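Local coordinates for protein restriction endonuclease (Mycobacterium sp., PDB 4F0Q) that cuts DNA in a cytosine-methylation-dependent manner, as a magnesium-containing restriction endonuclease that assembles into a tetramer, at residues Asn99-Glu104 against Glu188-Arg193; His111-Gly116 against Asn203-Leu208. All blocks are in the same frame, centred on the assembly; numbering follows the deposited sequence.

Contact 1: Asn99-Glu104 against Glu188-Arg193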
loop_
_atom_site.group_PDB
_atom_site.type_symbol
_atom_site.label_atom_id
_atom_site.label_comp_id
_atom_site.label_asym_id
_atom_site.label_seq_id
_atom_site.Cartn_x
_atom_site.Cartn_y
_atom_site.Cartn_z
ATOM N N ASN A 99 1.079 32.469 2.805
ATOM C CA ASN A 99 2.327 31.824 3.198
ATOM C C ASN A 99 2.216 30.306 3.117
ATOM O O ASN A 99 1.443 29.698 3.857
ATOM C CB ASN A 99 2.727 32.252 4.612
ATOM C CG ASN A 99 4.043 31.637 5.061
ATOM O OD1 ASN A 99 4.873 31.248 4.240
ATOM N ND2 ASN A 99 4.237 31.552 6.372
ATOM N N PRO A 100 2.992 29.690 2.212
ATOM C CA PRO A 100 2.976 28.237 1.996
ATOM C C PRO A 100 3.405 27.456 3.234
ATOM O O PRO A 100 3.116 26.263 3.338
ATOM C CB PRO A 100 4.002 28.041 0.874
ATOM C CG PRO A 100 4.078 29.363 0.188
ATOM C CD PRO A 100 3.897 30.374 1.275
ATOM N N TRP A 101 4.089 28.121 4.159
ATOM C CA TRP A 101 4.540 27.473 5.385
ATOM C C TRP A 101 3.731 27.932 6.593
ATOM O O TRP A 101 4.286 28.256 7.642
ATOM C CB TRP A 101 6.032 27.719 5.607
ATOM C CG TRP A 101 6.895 27.066 4.574
ATOM C CD1 TRP A 101 7.431 25.813 4.628
ATOM C CD2 TRP A 101 7.317 27.630 3.325
ATOM N NE1 TRP A 101 8.162 25.561 3.492
ATOM C CE2 TRP A 101 8.109 26.661 2.677
ATOM C CE3 TRP A 101 7.104 28.859 2.695
ATOM C CZ2 TRP A 101 8.687 26.883 1.430
ATOM C CZ3 TRP A 101 7.679 29.077 1.456
ATOM C CH2 TRP A 101 8.460 28.095 0.837
ATOM N N HIS A 102 2.412 27.959 6.434
ATOM C CA HIS A 102 1.516 28.291 7.532
ATOM C C HIS A 102 1.263 27.046 8.371
ATOM O O HIS A 102 1.466 25.926 7.903
ATOM C CB HIS A 102 0.193 28.836 6.992
ATOM C CG HIS A 102 -0.571 27.852 6.164
ATOM N ND1 HIS A 102 -0.376 27.710 4.806
ATOM C CD2 HIS A 102 -1.530 26.958 6.500
ATOM C CE1 HIS A 102 -1.183 26.773 4.343
ATOM N NE2 HIS A 102 -1.894 26.300 5.350
ATOM N N ASP A 103 0.824 27.244 9.610
ATOM C CA ASP A 103 0.534 26.127 10.501
ATOM C C ASP A 103 -0.641 25.309 9.978
ATOM O O ASP A 103 -1.674 25.861 9.600
ATOM C CB ASP A 103 0.237 26.628 11.915
ATOM C CG ASP A 103 1.378 27.440 12.496
ATOM O OD1 ASP A 103 2.533 27.236 12.067
ATOM O OD2 ASP A 103 1.118 28.280 13.382
ATOM N N GLU A 104 -0.476 23.990 9.954
ATOM C CA GLU A 104 -1.531 23.102 9.478
ATOM C C GLU A 104 -2.191 22.366 10.639
ATOM O O GLU A 104 -1.560 21.551 11.309
ATOM C CB GLU A 104 -0.978 22.115 8.459
ATOM N N GLU A 188 12.222 18.938 12.516
ATOM C CA GLU A 188 13.162 18.902 11.402
ATOM C C GLU A 188 13.526 20.282 10.861
ATOM O O GLU A 188 12.848 21.272 11.133
ATOM C CB GLU A 188 12.620 18.016 10.277
ATOM C CG GLU A 188 11.187 18.318 9.883
ATOM C CD GLU A 188 10.597 17.255 8.977
ATOM O OE1 GLU A 188 9.364 17.259 8.778
ATOM O OE2 GLU A 188 11.367 16.414 8.465
ATOM N N HIS A 189 14.612 20.328 10.095
ATOM C CA HIS A 189 15.072 21.555 9.459
ATOM C C HIS A 189 14.249 21.831 8.208
ATOM O O HIS A 189 13.839 20.905 7.510
ATOM C CB HIS A 189 16.556 21.432 9.102
ATOM C CG HIS A 189 17.088 22.580 8.299
ATOM N ND1 HIS A 189 17.210 22.533 6.926
ATOM C CD2 HIS A 189 17.540 23.799 8.675
ATOM C CE1 HIS A 189 17.709 23.677 6.492
ATOM N NE2 HIS A 189 17.918 24.462 7.533
ATOM N N VAL A 190 14.002 23.106 7.928
ATOM C CA VAL A 190 13.274 23.487 6.725
ATOM C C VAL A 190 13.769 24.840 6.221
ATOM O O VAL A 190 14.327 25.622 6.984
ATOM C CB VAL A 190 11.748 23.530 6.980
ATOM C CG1 VAL A 190 11.369 24.768 7.779
ATOM C CG2 VAL A 190 10.975 23.474 5.668
ATOM N N VAL A 191 13.595 25.101 4.931
ATOM C CA VAL A 191 13.917 26.409 4.375
ATOM C C VAL A 191 12.659 27.046 3.799
ATOM O O VAL A 191 11.973 26.449 2.970
ATOM C CB VAL A 191 15.009 26.329 3.292
ATOM C CG1 VAL A 191 15.230 27.694 2.660
ATOM C CG2 VAL A 191 16.306 25.802 3.885
ATOM N N GLN A 192 12.357 28.257 4.252
ATOM C CA GLN A 192 11.151 28.952 3.830
ATOM C C GLN A 192 11.486 30.201 3.026
ATOM O O GLN A 192 12.623 30.670 3.031
ATOM C CB GLN A 192 10.304 29.333 5.045
ATOM C CG GLN A 192 10.010 28.178 5.980
ATOM C CD GLN A 192 9.137 28.584 7.149
ATOM O OE1 GLN A 192 9.116 27.919 8.183
ATOM N NE2 GLN A 192 8.408 29.681 6.988
ATOM N N ARG A 193 10.480 30.731 2.337
ATOM C CA ARG A 193 10.639 31.944 1.549
ATOM C C ARG A 193 9.477 32.898 1.803
ATOM O O ARG A 193 8.316 32.493 1.779
ATOM C CB ARG A 193 10.718 31.605 0.058
ATOM C CG ARG A 193 10.942 32.811 -0.840
ATOM C CD ARG A 193 10.944 32.425 -2.310
ATOM N NE ARG A 193 11.179 33.579 -3.172
ATOM C CZ ARG A 193 10.221 34.386 -3.617
ATOM N NH1 ARG A 193 8.956 34.166 -3.285
ATOM N NH2 ARG A 193 10.527 35.416 -4.397
HETATM O O HOH W 1 7.403 31.966 4.731
HETATM O O HOH W 2 6.751 30.147 9.097
#
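Gln192 NE2 lies 3.4 Å from CB of Trp101 and is tied to the loop 99-104 through water: one molecule accepts from Gln192 NE2 at 2.7 Å and returns a weak bond to Trp101 O. A second, more distant water accepts weakly from the same nitrogen, while OE1 lies unusually close to Asn203 ND2 on the adjacent strand, probably as a hydrogen bond. This is a loop-on-strand contact in the N-terminal, PUA-clan domain, in which an aromatic ring lies over strand 175-193. No direct hydrogen bond crosses it; the grip is a CH-pi contact, with Gln192 CG 3.7 Å from the centroid of the five-membered ring of Trp101 and 14° off its normal. A chi1 of -52° sets that CG beside its own backbone N, from where it lies over the indole. Indole and amide planes are 12° apart. Pro100 CB covers the opposite face near the rim, and Gln423 and Ala424 of helix 411-425 also touch the ring. Trp101 CZ3 reaches to 3.4 Å from Arg193 N. Asn99 OD1 accepts a weak bond from Trp101 N and a hydrogen bond from the second water at 2.7 Å; that water also donates to Arg193 O at 3.1 Å.

Contact 2: His111-Gly116 against Asn203-Leu208; sequences HVRYFG and NLSLDL
Arg113 stands across from Asp207, and its side chain shows how a basic group can be folded back on a neighbouring strand. CB and CG lead up from the sheet; the chain then bends twice, at chi2 (68°) and chi3 (56°), which turns the polar end over the facing strand. CD comes to rest 3.3 Å from Ser205 OG. NE follows with a salt bridge to Asp207 OD1 at 2.6 Å, meeting the oxygen almost in line with its C-O bond, though the bond is bent at the hydrogen and OD1 is tilted out of the guanidinium plane. NH2 adds a weak bond to the same OD1, while NH1 forms a salt bridge with Glu314. His111 NE2 donates a hydrogen bond to Asp207 OD1 at 3.0 Å, from above the carboxylate plane and on the face opposite Arg113 NE; the oxygen lies in the imidazole plane. Asp207 OD2 is bound by Arg186, and Arg318 of the second subunit packs on both His111 and Asp207, a cluster of arginines that would probably favour an ionised carboxylate.

Beneath these groups runs an antiparallel beta ladder in the large mixed sheet of the N-terminal domain, the strands at 164°. Val112 with Leu208 and Tyr114 with Leu206 are hydrogen-bonded pairs, Tyr114 N reaching Leu206 O at 2.9 Å; Arg113 with Asp207 and Phe115 with Ser205 are non-hydrogen-bonded. Gly116 N continues the ladder by bonding to Leu204 O.

Phe115 shares the face of Arg113 and brings CE2 to 3.6 Å from Ser205 OG. The other face, of Val112, Tyr114, Leu206 and Leu208, is mostly apolar: Val112 CB is 4.3 Å from Leu208 CB, and Tyr114 CB is 3.9 Å from Leu208 CD1.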
loop_
_atom_site.group_PDB
_atom_site.type_symbol
_atom_site.label_atom_id
_atom_site.label_comp_id
_atom_site.label_asym_id
_atom_site.label_seq_id
_atom_site.Cartn_x
_atom_site.Cartn_y
_atom_site.Cartn_z
ATOM N N HIS A 111 -3.094 15.632 14.662
ATOM C CA HIS A 111 -1.791 16.086 14.189
ATOM C C HIS A 111 -1.784 17.574 13.863
ATOM O O HIS A 111 -2.731 18.098 13.275
ATOM C CB HIS A 111 -1.336 15.285 12.967
ATOM C CG HIS A 111 -0.002 15.710 12.435
ATOM N ND1 HIS A 111 0.139 16.698 11.483
ATOM C CD2 HIS A 111 1.251 15.288 12.728
ATOM C CE1 HIS A 111 1.421 16.864 11.211
ATOM N NE2 HIS A 111 2.117 16.020 11.952
ATOM N N VAL A 112 -0.710 18.251 14.254
ATOM C CA VAL A 112 -0.539 19.663 13.931
ATOM C C VAL A 112 0.875 19.942 13.431
ATOM O O VAL A 112 1.854 19.667 14.125
ATOM C CB VAL A 112 -0.832 20.573 15.145
ATOM C CG1 VAL A 112 -0.512 22.022 14.808
ATOM C CG2 VAL A 112 -2.281 20.437 15.584
ATOM N N ARG A 113 0.973 20.477 12.218
ATOM C CA ARG A 113 2.252 20.898 11.663
ATOM C C ARG A 113 2.512 22.345 12.055
ATOM O O ARG A 113 1.790 23.248 11.630
ATOM C CB ARG A 113 2.244 20.761 10.141
ATOM C CG ARG A 113 3.516 21.242 9.461
ATOM C CD ARG A 113 4.699 20.345 9.790
ATOM N NE ARG A 113 4.442 18.951 9.436
ATOM C CZ ARG A 113 4.618 18.441 8.221
ATOM N NH1 ARG A 113 5.053 19.210 7.231
ATOM N NH2 ARG A 113 4.358 17.161 7.993
ATOM N N TYR A 114 3.539 22.565 12.870
ATOM C CA TYR A 114 3.812 23.902 13.391
ATOM C C TYR A 114 5.217 24.392 13.052
ATOM O O TYR A 114 6.198 23.685 13.262
ATOM C CB TYR A 114 3.588 23.941 14.904
ATOM C CG TYR A 114 3.813 25.306 15.511
ATOM C CD1 TYR A 114 2.871 26.314 15.363
ATOM C CD2 TYR A 114 4.966 25.586 16.234
ATOM C CE1 TYR A 114 3.071 27.564 15.911
ATOM C CE2 TYR A 114 5.174 26.834 16.788
ATOM C CZ TYR A 114 4.221 27.819 16.624
ATOM O OH TYR A 114 4.421 29.064 17.173
ATOM N N PHE A 115 5.303 25.613 12.536
ATOM C CA PHE A 115 6.585 26.198 12.157
ATOM C C PHE A 115 7.105 27.159 13.222
ATOM O O PHE A 115 6.328 27.853 13.879
ATOM C CB PHE A 115 6.471 26.908 10.808
ATOM C CG PHE A 115 6.170 25.984 9.664
ATOM C CD1 PHE A 115 4.861 25.672 9.333
ATOM C CD2 PHE A 115 7.195 25.420 8.925
ATOM C CE1 PHE A 115 4.581 24.820 8.281
ATOM C CE2 PHE A 115 6.923 24.567 7.873
ATOM C CZ PHE A 115 5.614 24.266 7.551
ATOM N N GLY A 116 8.424 27.200 13.378
ATOM C CA GLY A 116 9.056 27.993 14.417
ATOM C C GLY A 116 8.971 29.499 14.234
ATOM O O GLY A 116 8.208 29.995 13.405
ATOM N N ASN A 203 14.484 27.401 9.235
ATOM C CA ASN A 203 13.442 27.372 10.252
ATOM C C ASN A 203 13.219 25.943 10.732
ATOM O O ASN A 203 13.735 24.990 10.142
ATOM C CB ASN A 203 12.137 27.954 9.701
ATOM C CG ASN A 203 11.157 28.339 10.796
ATOM O OD1 ASN A 203 11.546 28.577 11.940
ATOM N ND2 ASN A 203 9.878 28.399 10.450
ATOM N N LEU A 204 12.450 25.797 11.806
ATOM C CA LEU A 204 12.137 24.484 12.349
ATOM C C LEU A 204 10.689 24.107 12.059
ATOM O O LEU A 204 9.769 24.871 12.345
ATOM C CB LEU A 204 12.399 24.453 13.855
ATOM C CG LEU A 204 13.810 24.833 14.307
ATOM C CD1 LEU A 204 13.937 24.709 15.816
ATOM C CD2 LEU A 204 14.853 23.977 13.607
ATOM N N SER A 205 10.500 22.926 11.479
ATOM C CA SER A 205 9.170 22.399 11.206
ATOM C C SER A 205 8.883 21.235 12.146
ATOM O O SER A 205 9.677 20.301 12.251
ATOM C CB SER A 205 9.061 21.946 9.749
ATOM O OG SER A 205 7.756 21.482 9.454
ATOM N N LEU A 206 7.746 21.296 12.831
ATOM C CA LEU A 206 7.431 20.323 13.870
ATOM C C LEU A 206 6.141 19.548 13.610
ATOM O O LEU A 206 5.089 20.135 13.345
ATOM C CB LEU A 206 7.353 21.004 15.243
ATOM C CG LEU A 206 8.649 21.415 15.954
ATOM C CD1 LEU A 206 9.295 22.634 15.312
ATOM C CD2 LEU A 206 8.387 21.666 17.432
ATOM N N ASP A 207 6.243 18.224 13.681
ATOM C CA ASP A 207 5.079 17.350 13.700
ATOM C C ASP A 207 4.645 17.147 15.142
ATOM O O ASP A 207 5.366 16.534 15.938
ATOM C CB ASP A 207 5.401 15.996 13.068
ATOM C CG ASP A 207 5.533 16.069 11.562
ATOM O OD1 ASP A 207 4.824 16.888 10.940
ATOM O OD2 ASP A 207 6.342 15.302 11.000
ATOM N N LEU A 208 3.466 17.669 15.471
ATOM C CA LEU A 208 2.931 17.587 16.823
ATOM C C LEU A 208 1.764 16.613 16.896
ATOM O O LEU A 208 0.911 16.575 16.006
ATOM C CB LEU A 208 2.479 18.969 17.306
ATOM C CG LEU A 208 3.524 20.085 17.312
ATOM C CD1 LEU A 208 2.904 21.387 17.789
ATOM C CD2 LEU A 208 4.713 19.706 18.177
#

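The two contacts lie side by side in one sheet, their centres about 8 Å apart, because strands 175-193 and 200-210 are neighbours; Glu188 O bonds to Ser205 N at 2.9 Å. Contact 2 is interior, held by a regular backbone ladder with a charged network on one face and mostly apolar packing on the other. Contact 1 is only partly buried, and there a loop meets the strand through ring packing and bridging waters. Phe115 joins them directly: its ring meets that of Trp101 at about 90°, and its N bonds to Asp103 OD1 of the loop. Each contact also touches the second subunit, contact 1 through strand 175-193 and contact 2 around its charged face.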